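Local structure of ARO (armadillo repeats only protein) (Plasmodium falciparum Santa Lucia, 5EWP) at residues Asn33-Thr38 and Ile88-Asn93; Asn93-His98 and Ala105-Leu110; Glu202-Asn207 and Leu216-Asn221. The protein probably serves as an armadillo-type protein-binding scaffold in the translocation of rhoptries and their attachment to the apical pole of the parasite. All blocks are in the same frame, centred on the assembly; numbering follows the deposited sequence.

Contact 1: residues Asn33-Thr38 and Ile88-Asn93; sequences NLCSST and IAVFIN
Cys-35 meets Val-90 and Phe-91 in the N-terminal part of what the protein's name marks as an armadillo solenoid, where a turn following helix 28-34 packs on helix 87-95. The backbones come nearest at Cys-35 and Val-90, with 7.3 Å between their CA atoms, and no hydrogen bond crosses; the contact is made by Cys-35 CB and SG with Val-90 and the Phe-91 ring.

The sulfur contact comes first. Cys-35 SG lies beside the backbone N of its own residue (chi1 -75°) and approaches CE1 of Phe-91 at 4.3 Å. It sits 55° off the ring normal, an oblique sulfur-aromatic contact. Although the CB of Phe-91 starts out away from 33-38, the ring swings back far enough to reach the sulfur. Leu-66 of helix 58-70 touches both Cys-35 and Phe-91, while Ala-109, Leu-110 and Leu-113 of helix 100-113 also pack on the phenylalanine, so the pair belongs to the buried core.

The backbone on the Cys-35 side is shaped by a type I beta turn from Leu-34 to Ser-37, with Ser-37 N bonded to Leu-34 O at 2.9 Å. Arg-102 donates from NH1 to the carbonyl oxygen of Cys-35, tying the turn to helix 100-113.

The purely apolar contact is the tightest: Val-90 turns CG1, anti to its backbone N (chi1 168°), to Cys-35, and CG1 stands only 3.5 Å from Cys-35 CB.

Contact 2: residues Asn93-His98 and Ala105-Leu110; sequences NLLKSH and AAVVAL
Leu-95 carries most of this contact, and its two methyls divide the job. CD2 touches two partners on helix 100-113, 3.7 Å from Ala-106 CB and the same distance from Val-107 CG2. CD1 goes the other way along that helix and meets Leu-110 CD1, again at 3.7 Å, the two leucines reaching toward each other tip to tip.

The torsions explain how one residue spans a full turn of its neighbour. In Leu-95, CG lies opposite the carbonyl carbon and beside the backbone N (chi1 -67°), with an extended chi2 of 176° that spreads the fork across helix 100-113, even though the CB itself leaves the backbone at a slant to it. Leu-110 has the same kind of conformation, which brings one of its methyls back to the leucine opposite. Val-107 crosses Leu-95 at about a right angle and offers CG2, the branch that lies beside its backbone N; Met-144, Ala-147 and Cys-148 of helix 142-156 also touch this valine.

Helices 87-95 and 100-113 follow one another in the chain, and they show the close packing of helices adjacent in sequence found in armadillo-type solenoids. Their backbones come nearest at Leu-94 and Ala-106, whose CA atoms are 6.1 Å apart, and the small side chain of Ala-106 is consistent with so close an approach. Its methyl is shared: besides Leu-95 it touches Leu-94, but there only at CB, 3.8 Å away. The rest of Leu-94 leans past it toward Ala-63 of helix 58-70 and Arg-102. Further on, Ser-97 N is bonded to Leu-94 O at 3.0 Å.

Contact 3: residues Glu202-Asn207 and Leu216-Asn221; sequences EDFILN and LEAVKN
The last turn of helix 192-205 lies against helix 213-220, with the backbones nearest at Ile-205 and Leu-216, whose CA atoms are 5.3 Å apart, and helical geometry given up on the first side at Leu-206. No hydrogen bond joins the two segments; the contact is apolar, made mainly by side chains.

Ile-205 is gripped through both branches. Its CG1 lies 3.7 Å from Val-219 CG2, and its CD1 also lies 3.9 Å from Val-219 CG2; the two side chains cross at about a right angle. The other branch, CG2, sits anti to the backbone N and faces Leu-216, meeting its CD1 at 4.1 Å. Val-219 CG2 also touches Phe-204, 4.0 Å from its CD2.

Phe-204 has its ring swung anti to the backbone N (chi1 -177°), alongside helix 213-220. Ala-218 CB stands at the ring edge, near its plane, 4.2 Å from CE2, whereas the valine methyl comes in obliquely. Phe-215 meets this ring too, the planes at about 45°, and Phe-166 and Leu-167 of helix 160-168 also touch Phe-204.

Leu-246 and Leu-250 of helix 237-250 pack on Ile-205 and Val-219 respectively. Helices close in sequence, packing in series on a continuous apolar core as here near the C-terminal end, are typical of an alpha solenoid, and the protein's name makes this an armadillo-type one.

From the N terminus, contact 1 comes first: it closes the long loop between 33-38 and 88-93, 49 residues that include helices 58-70 and 77-84. Contact 2 follows in series, opening at the shared Asn-93 and closing the short link between helices 87-95 and 100-113. The two touch through Phe-91, which packs against Ala-106, Ala-109 and Leu-110, so helix 87-95 packs on both the 33-38 turn and helix 100-113. Contact 3 opens only later, closing the short connection, with its two-stranded hairpin 206-211, between helices 192-205 and 213-220. Its centre lies about 34 Å from that of contact 1 and 28 Å from that of contact 2, across the centre of the chain. None nests within another.

Contact 1: residues Asn33-Thr38 and Ile88-Asn93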
loop_
_atom_site.group_PDB
_atom_site.type_symbol
_atom_site.label_atom_id
_atom_site.label_comp_id
_atom_site.label_asym_id
_atom_site.label_seq_id
_atom_site.Cartn_x
_atom_site.Cartn_y
_atom_site.Cartn_z
ATOM N N ASN A 33 -18.252 -1.370 -10.335
ATOM C CA ASN A 33 -19.339 -2.340 -10.252
ATOM C C ASN A 33 -18.888 -3.722 -10.663
ATOM O O ASN A 33 -19.397 -4.728 -10.159
ATOM C CB ASN A 33 -20.520 -1.918 -11.132
ATOM C CG ASN A 33 -21.157 -0.634 -10.671
ATOM O OD1 ASN A 33 -21.082 -0.286 -9.494
ATOM N ND2 ASN A 33 -21.796 0.077 -11.594
ATOM N N LEU A 34 -17.938 -3.761 -11.596
ATOM C CA LEU A 34 -17.434 -5.031 -12.141
ATOM C C LEU A 34 -16.407 -5.718 -11.231
ATOM O O LEU A 34 -16.085 -6.887 -11.433
ATOM C CB LEU A 34 -16.827 -4.782 -13.519
ATOM C CG LEU A 34 -17.815 -4.616 -14.670
ATOM C CD1 LEU A 34 -17.048 -4.214 -15.896
ATOM C CD2 LEU A 34 -18.578 -5.933 -14.907
ATOM N N CYS A 35 -15.897 -5.007 -10.226
ATOM C CA CYS A 35 -14.907 -5.619 -9.343
ATOM C C CYS A 35 -15.438 -6.877 -8.652
ATOM O O CYS A 35 -14.668 -7.775 -8.306
ATOM C CB CYS A 35 -14.421 -4.624 -8.291
ATOM S SG CYS A 35 -13.278 -3.385 -8.908
ATOM N N SER A 36 -16.754 -6.957 -8.461
ATOM C CA SER A 36 -17.337 -8.133 -7.814
ATOM C C SER A 36 -17.485 -9.331 -8.770
ATOM O O SER A 36 -17.798 -10.438 -8.338
ATOM C CB SER A 36 -18.702 -7.783 -7.205
ATOM O OG SER A 36 -19.613 -7.353 -8.201
ATOM N N SER A 37 -17.267 -9.113 -10.065
ATOM C CA SER A 37 -17.450 -10.184 -11.036
ATOM C C SER A 37 -16.505 -11.346 -10.779
ATOM O O SER A 37 -15.314 -11.146 -10.582
ATOM C CB SER A 37 -17.240 -9.686 -12.465
ATOM O OG SER A 37 -17.339 -10.793 -13.350
ATOM N N THR A 38 -17.053 -12.558 -10.768
ATOM C CA THR A 38 -16.258 -13.771 -10.633
ATOM C C THR A 38 -16.092 -14.478 -11.980
ATOM O O THR A 38 -15.627 -15.617 -12.044
ATOM C CB THR A 38 -16.892 -14.742 -9.613
ATOM O OG1 THR A 38 -18.167 -15.175 -10.097
ATOM C CG2 THR A 38 -17.072 -14.040 -8.275
ATOM N N ILE A 88 -13.307 2.823 -2.998
ATOM C CA ILE A 88 -12.445 2.470 -1.876
ATOM C C ILE A 88 -13.057 1.344 -1.038
ATOM O O ILE A 88 -12.358 0.404 -0.660
ATOM C CB ILE A 88 -12.122 3.721 -1.003
ATOM C CG1 ILE A 88 -11.167 4.632 -1.780
ATOM C CG2 ILE A 88 -11.484 3.306 0.326
ATOM C CD1 ILE A 88 -10.924 6.011 -1.134
ATOM N N ALA A 89 -14.366 1.415 -0.771
ATOM C CA ALA A 89 -15.037 0.331 -0.037
ATOM C C ALA A 89 -14.958 -0.989 -0.812
ATOM O O ALA A 89 -14.752 -2.051 -0.238
ATOM C CB ALA A 89 -16.495 0.690 0.234
ATOM N N VAL A 90 -15.089 -0.885 -2.125
ATOM C CA VAL A 90 -15.022 -2.052 -2.995
ATOM C C VAL A 90 -13.626 -2.695 -2.952
ATOM O O VAL A 90 -13.506 -3.916 -2.865
ATOM C CB VAL A 90 -15.419 -1.672 -4.423
ATOM C CG1 VAL A 90 -15.081 -2.790 -5.400
ATOM C CG2 VAL A 90 -16.917 -1.351 -4.481
ATOM N N PHE A 91 -12.569 -1.886 -2.977
ATOM C CA PHE A 91 -11.212 -2.427 -2.865
ATOM C C PHE A 91 -10.967 -3.053 -1.489
ATOM O O PHE A 91 -10.295 -4.073 -1.374
ATOM C CB PHE A 91 -10.154 -1.345 -3.129
ATOM C CG PHE A 91 -10.140 -0.852 -4.546
ATOM C CD1 PHE A 91 -10.166 -1.753 -5.602
ATOM C CD2 PHE A 91 -10.092 0.507 -4.823
ATOM C CE1 PHE A 91 -10.151 -1.302 -6.916
ATOM C CE2 PHE A 91 -10.082 0.959 -6.138
ATOM C CZ PHE A 91 -10.114 0.055 -7.178
ATOM N N ILE A 92 -11.491 -2.442 -0.428
ATOM C CA ILE A 92 -11.283 -3.029 0.894
ATOM C C ILE A 92 -11.940 -4.405 0.968
ATOM O O ILE A 92 -11.395 -5.343 1.554
ATOM C CB ILE A 92 -11.806 -2.096 2.008
ATOM C CG1 ILE A 92 -10.891 -0.869 2.075
ATOM C CG2 ILE A 92 -11.796 -2.816 3.351
ATOM C CD1 ILE A 92 -11.399 0.277 2.963
ATOM N N ASN A 93 -13.070 -4.545 0.293
ATOM C CA ASN A 93 -13.713 -5.848 0.205
ATOM C C ASN A 93 -12.825 -6.863 -0.522
ATOM O O ASN A 93 -12.770 -8.040 -0.152
ATOM C CB ASN A 93 -15.051 -5.722 -0.510
ATOM C CG ASN A 93 -15.873 -6.969 -0.406
ATOM O OD1 ASN A 93 -16.052 -7.511 0.686
ATOM N ND2 ASN A 93 -16.380 -7.444 -1.536
#

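Contact 2: residues Asn93-His98 and Ala105-Leu110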
loop_
_atom_site.group_PDB
_atom_site.type_symbol
_atom_site.label_atom_id
_atom_site.label_comp_id
_atom_site.label_asym_id
_atom_site.label_seq_id
_atom_site.Cartn_x
_atom_site.Cartn_y
_atom_site.Cartn_z
ATOM N N ASN A 93 -13.070 -4.545 0.293
ATOM C CA ASN A 93 -13.713 -5.848 0.205
ATOM C C ASN A 93 -12.825 -6.863 -0.522
ATOM O O ASN A 93 -12.770 -8.040 -0.152
ATOM C CB ASN A 93 -15.051 -5.722 -0.510
ATOM C CG ASN A 93 -15.873 -6.969 -0.406
ATOM O OD1 ASN A 93 -16.052 -7.511 0.686
ATOM N ND2 ASN A 93 -16.380 -7.444 -1.536
ATOM N N LEU A 94 -12.122 -6.411 -1.556
ATOM C CA LEU A 94 -11.220 -7.316 -2.289
ATOM C C LEU A 94 -10.034 -7.742 -1.405
ATOM O O LEU A 94 -9.496 -8.831 -1.547
ATOM C CB LEU A 94 -10.723 -6.643 -3.569
ATOM C CG LEU A 94 -11.686 -6.466 -4.746
ATOM C CD1 LEU A 94 -10.947 -5.866 -5.942
ATOM C CD2 LEU A 94 -12.260 -7.790 -5.130
ATOM N N LEU A 95 -9.646 -6.890 -0.466
ATOM C CA LEU A 95 -8.563 -7.226 0.453
ATOM C C LEU A 95 -8.907 -8.443 1.314
ATOM O O LEU A 95 -8.021 -9.099 1.854
ATOM C CB LEU A 95 -8.237 -6.028 1.357
ATOM C CG LEU A 95 -7.639 -4.816 0.642
ATOM C CD1 LEU A 95 -7.453 -3.660 1.634
ATOM C CD2 LEU A 95 -6.305 -5.173 -0.002
ATOM N N LYS A 96 -10.195 -8.732 1.446
ATOM C CA LYS A 96 -10.655 -9.875 2.244
ATOM C C LYS A 96 -10.593 -11.188 1.473
ATOM O O LYS A 96 -10.856 -12.268 2.034
ATOM C CB LYS A 96 -12.085 -9.641 2.712
ATOM C CG LYS A 96 -12.263 -8.384 3.551
ATOM C CD LYS A 96 -13.737 -8.070 3.726
ATOM C CE LYS A 96 -13.934 -6.746 4.460
ATOM N NZ LYS A 96 -15.357 -6.316 4.430
ATOM N N SER A 97 -10.260 -11.102 0.187
ATOM C CA SER A 97 -10.287 -12.280 -0.693
ATOM C C SER A 97 -9.131 -13.250 -0.432
ATOM O O SER A 97 -8.055 -12.853 -0.011
ATOM C CB SER A 97 -10.268 -11.842 -2.170
ATOM O OG SER A 97 -10.205 -12.966 -3.041
ATOM N N HIS A 98 -9.372 -14.537 -0.651
ATOM C CA HIS A 98 -8.289 -15.524 -0.631
ATOM C C HIS A 98 -7.684 -15.739 -2.022
ATOM O O HIS A 98 -6.864 -16.651 -2.237
ATOM C CB HIS A 98 -8.777 -16.830 -0.009
ATOM C CG HIS A 98 -8.834 -16.770 1.488
ATOM N ND1 HIS A 98 -8.942 -17.892 2.283
ATOM C CD2 HIS A 98 -8.780 -15.714 2.337
ATOM C CE1 HIS A 98 -8.956 -17.531 3.553
ATOM N NE2 HIS A 98 -8.860 -16.214 3.614
ATOM N N ALA A 105 -4.393 -6.622 -6.612
ATOM C CA ALA A 105 -4.948 -5.541 -7.413
ATOM C C ALA A 105 -5.501 -4.437 -6.515
ATOM O O ALA A 105 -5.325 -3.254 -6.803
ATOM C CB ALA A 105 -6.037 -6.073 -8.351
ATOM N N ALA A 106 -6.150 -4.834 -5.423
ATOM C CA ALA A 106 -6.688 -3.872 -4.450
ATOM C C ALA A 106 -5.587 -3.087 -3.752
ATOM O O ALA A 106 -5.712 -1.883 -3.554
ATOM C CB ALA A 106 -7.572 -4.605 -3.397
ATOM N N VAL A 107 -4.511 -3.763 -3.369
ATOM C CA VAL A 107 -3.377 -3.076 -2.766
ATOM C C VAL A 107 -2.756 -2.075 -3.741
ATOM O O VAL A 107 -2.502 -0.926 -3.376
ATOM C CB VAL A 107 -2.303 -4.086 -2.298
ATOM C CG1 VAL A 107 -0.989 -3.380 -1.992
ATOM C CG2 VAL A 107 -2.806 -4.849 -1.074
ATOM N N VAL A 108 -2.518 -2.503 -4.981
ATOM C CA VAL A 108 -1.972 -1.577 -5.977
ATOM C C VAL A 108 -2.896 -0.360 -6.173
ATOM O O VAL A 108 -2.423 0.791 -6.135
ATOM C CB VAL A 108 -1.738 -2.277 -7.330
ATOM C CG1 VAL A 108 -1.337 -1.246 -8.399
ATOM C CG2 VAL A 108 -0.668 -3.364 -7.168
ATOM N N ALA A 109 -4.197 -0.599 -6.340
ATOM C CA ALA A 109 -5.153 0.512 -6.530
ATOM C C ALA A 109 -5.129 1.469 -5.346
ATOM O O ALA A 109 -5.033 2.685 -5.524
ATOM C CB ALA A 109 -6.580 -0.000 -6.731
ATOM N N LEU A 110 -5.236 0.917 -4.148
ATOM C CA LEU A 110 -5.283 1.756 -2.942
ATOM C C LEU A 110 -3.986 2.519 -2.747
ATOM O O LEU A 110 -3.998 3.663 -2.292
ATOM C CB LEU A 110 -5.601 0.903 -1.706
ATOM C CG LEU A 110 -7.041 0.366 -1.660
ATOM C CD1 LEU A 110 -7.165 -0.703 -0.606
ATOM C CD2 LEU A 110 -8.047 1.493 -1.369
#

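Contact 3: residues Glu202-Asn207 and Leu216-Asn221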
loop_
_atom_site.group_PDB
_atom_site.type_symbol
_atom_site.label_atom_id
_atom_site.label_comp_id
_atom_site.label_asym_id
_atom_site.label_seq_id
_atom_site.Cartn_x
_atom_site.Cartn_y
_atom_site.Cartn_z
ATOM N N GLU A 202 9.842 7.908 11.030
ATOM C CA GLU A 202 9.992 9.324 11.332
ATOM C C GLU A 202 8.658 10.055 11.189
ATOM O O GLU A 202 8.298 10.872 12.045
ATOM C CB GLU A 202 11.046 9.961 10.423
ATOM C CG GLU A 202 12.470 9.528 10.733
ATOM C CD GLU A 202 13.500 10.257 9.888
ATOM O OE1 GLU A 202 13.195 10.572 8.717
ATOM O OE2 GLU A 202 14.616 10.513 10.394
ATOM N N ASP A 203 7.923 9.757 10.117
ATOM C CA ASP A 203 6.642 10.412 9.870
ATOM C C ASP A 203 5.598 10.065 10.918
ATOM O O ASP A 203 4.684 10.849 11.185
ATOM C CB ASP A 203 6.128 10.061 8.467
ATOM C CG ASP A 203 6.952 10.724 7.375
ATOM O OD1 ASP A 203 7.799 11.584 7.719
ATOM O OD2 ASP A 203 6.755 10.413 6.186
ATOM N N PHE A 204 5.738 8.885 11.507
ATOM C CA PHE A 204 4.898 8.471 12.621
ATOM C C PHE A 204 5.233 9.288 13.872
ATOM O O PHE A 204 4.345 9.767 14.569
ATOM C CB PHE A 204 5.091 6.976 12.913
ATOM C CG PHE A 204 4.215 6.449 14.013
ATOM C CD1 PHE A 204 2.898 6.112 13.761
ATOM C CD2 PHE A 204 4.716 6.267 15.291
ATOM C CE1 PHE A 204 2.075 5.618 14.771
ATOM C CE2 PHE A 204 3.915 5.762 16.304
ATOM C CZ PHE A 204 2.588 5.440 16.051
ATOM N N ILE A 205 6.523 9.430 14.151
ATOM C CA ILE A 205 6.968 10.087 15.380
ATOM C C ILE A 205 6.664 11.579 15.340
ATOM O O ILE A 205 6.294 12.165 16.358
ATOM C CB ILE A 205 8.482 9.875 15.614
ATOM C CG1 ILE A 205 8.779 8.399 15.901
ATOM C CG2 ILE A 205 9.003 10.764 16.760
ATOM C CD1 ILE A 205 10.230 8.026 15.700
ATOM N N LEU A 206 6.803 12.181 14.164
ATOM C CA LEU A 206 6.700 13.631 14.025
ATOM C C LEU A 206 5.318 14.105 13.593
ATOM O O LEU A 206 4.673 13.491 12.742
ATOM C CB LEU A 206 7.739 14.131 13.022
ATOM C CG LEU A 206 9.181 13.754 13.357
ATOM C CD1 LEU A 206 10.119 14.085 12.202
ATOM C CD2 LEU A 206 9.617 14.444 14.650
ATOM N N ASN A 207 4.890 15.219 14.183
ATOM C CA ASN A 207 3.740 15.966 13.692
ATOM C C ASN A 207 4.267 17.294 13.186
ATOM O O ASN A 207 4.602 18.174 13.979
ATOM C CB ASN A 207 2.691 16.171 14.785
ATOM C CG ASN A 207 1.507 16.991 14.308
ATOM O OD1 ASN A 207 1.415 17.345 13.135
ATOM N ND2 ASN A 207 0.613 17.323 15.224
ATOM N N LEU A 216 7.098 8.666 19.998
ATOM C CA LEU A 216 8.527 8.448 20.205
ATOM C C LEU A 216 8.733 7.205 21.067
ATOM O O LEU A 216 9.542 6.335 20.743
ATOM C CB LEU A 216 9.188 9.660 20.864
ATOM C CG LEU A 216 10.692 9.469 21.088
ATOM C CD1 LEU A 216 11.445 9.501 19.760
ATOM C CD2 LEU A 216 11.228 10.524 22.042
ATOM N N GLU A 217 7.955 7.100 22.139
ATOM C CA GLU A 217 8.086 5.985 23.067
ATOM C C GLU A 217 7.639 4.681 22.419
ATOM O O GLU A 217 8.209 3.619 22.676
ATOM C CB GLU A 217 7.274 6.239 24.335
ATOM N N ALA A 218 6.614 4.765 21.577
ATOM C CA ALA A 218 6.128 3.589 20.859
ATOM C C ALA A 218 7.231 2.976 20.007
ATOM O O ALA A 218 7.428 1.755 20.004
ATOM C CB ALA A 218 4.927 3.951 19.993
ATOM N N VAL A 219 7.955 3.823 19.285
ATOM C CA VAL A 219 8.997 3.320 18.405
ATOM C C VAL A 219 10.201 2.823 19.222
ATOM O O VAL A 219 10.877 1.873 18.833
ATOM C CB VAL A 219 9.425 4.399 17.395
ATOM C CG1 VAL A 219 10.544 3.893 16.496
ATOM C CG2 VAL A 219 8.221 4.833 16.555
ATOM N N LYS A 220 10.441 3.445 20.372
ATOM C CA LYS A 220 11.491 2.978 21.274
ATOM C C LYS A 220 11.161 1.588 21.796
ATOM O O LYS A 220 12.039 0.733 21.913
ATOM C CB LYS A 220 11.679 3.944 22.445
ATOM C CG LYS A 220 12.447 5.202 22.099
ATOM C CD LYS A 220 12.569 6.117 23.317
ATOM C CE LYS A 220 13.407 7.346 23.006
ATOM N NZ LYS A 220 13.573 8.236 24.193
ATOM N N ASN A 221 9.889 1.360 22.101
ATOM C CA ASN A 221 9.463 0.064 22.610
ATOM C C ASN A 221 9.290 -0.939 21.477
ATOM O O ASN A 221 8.221 -1.525 21.315
ATOM C CB ASN A 221 8.154 0.195 23.390
ATOM C CG ASN A 221 8.290 1.081 24.617
ATOM O OD1 ASN A 221 9.378 1.223 25.179
ATOM N ND2 ASN A 221 7.181 1.685 25.036
#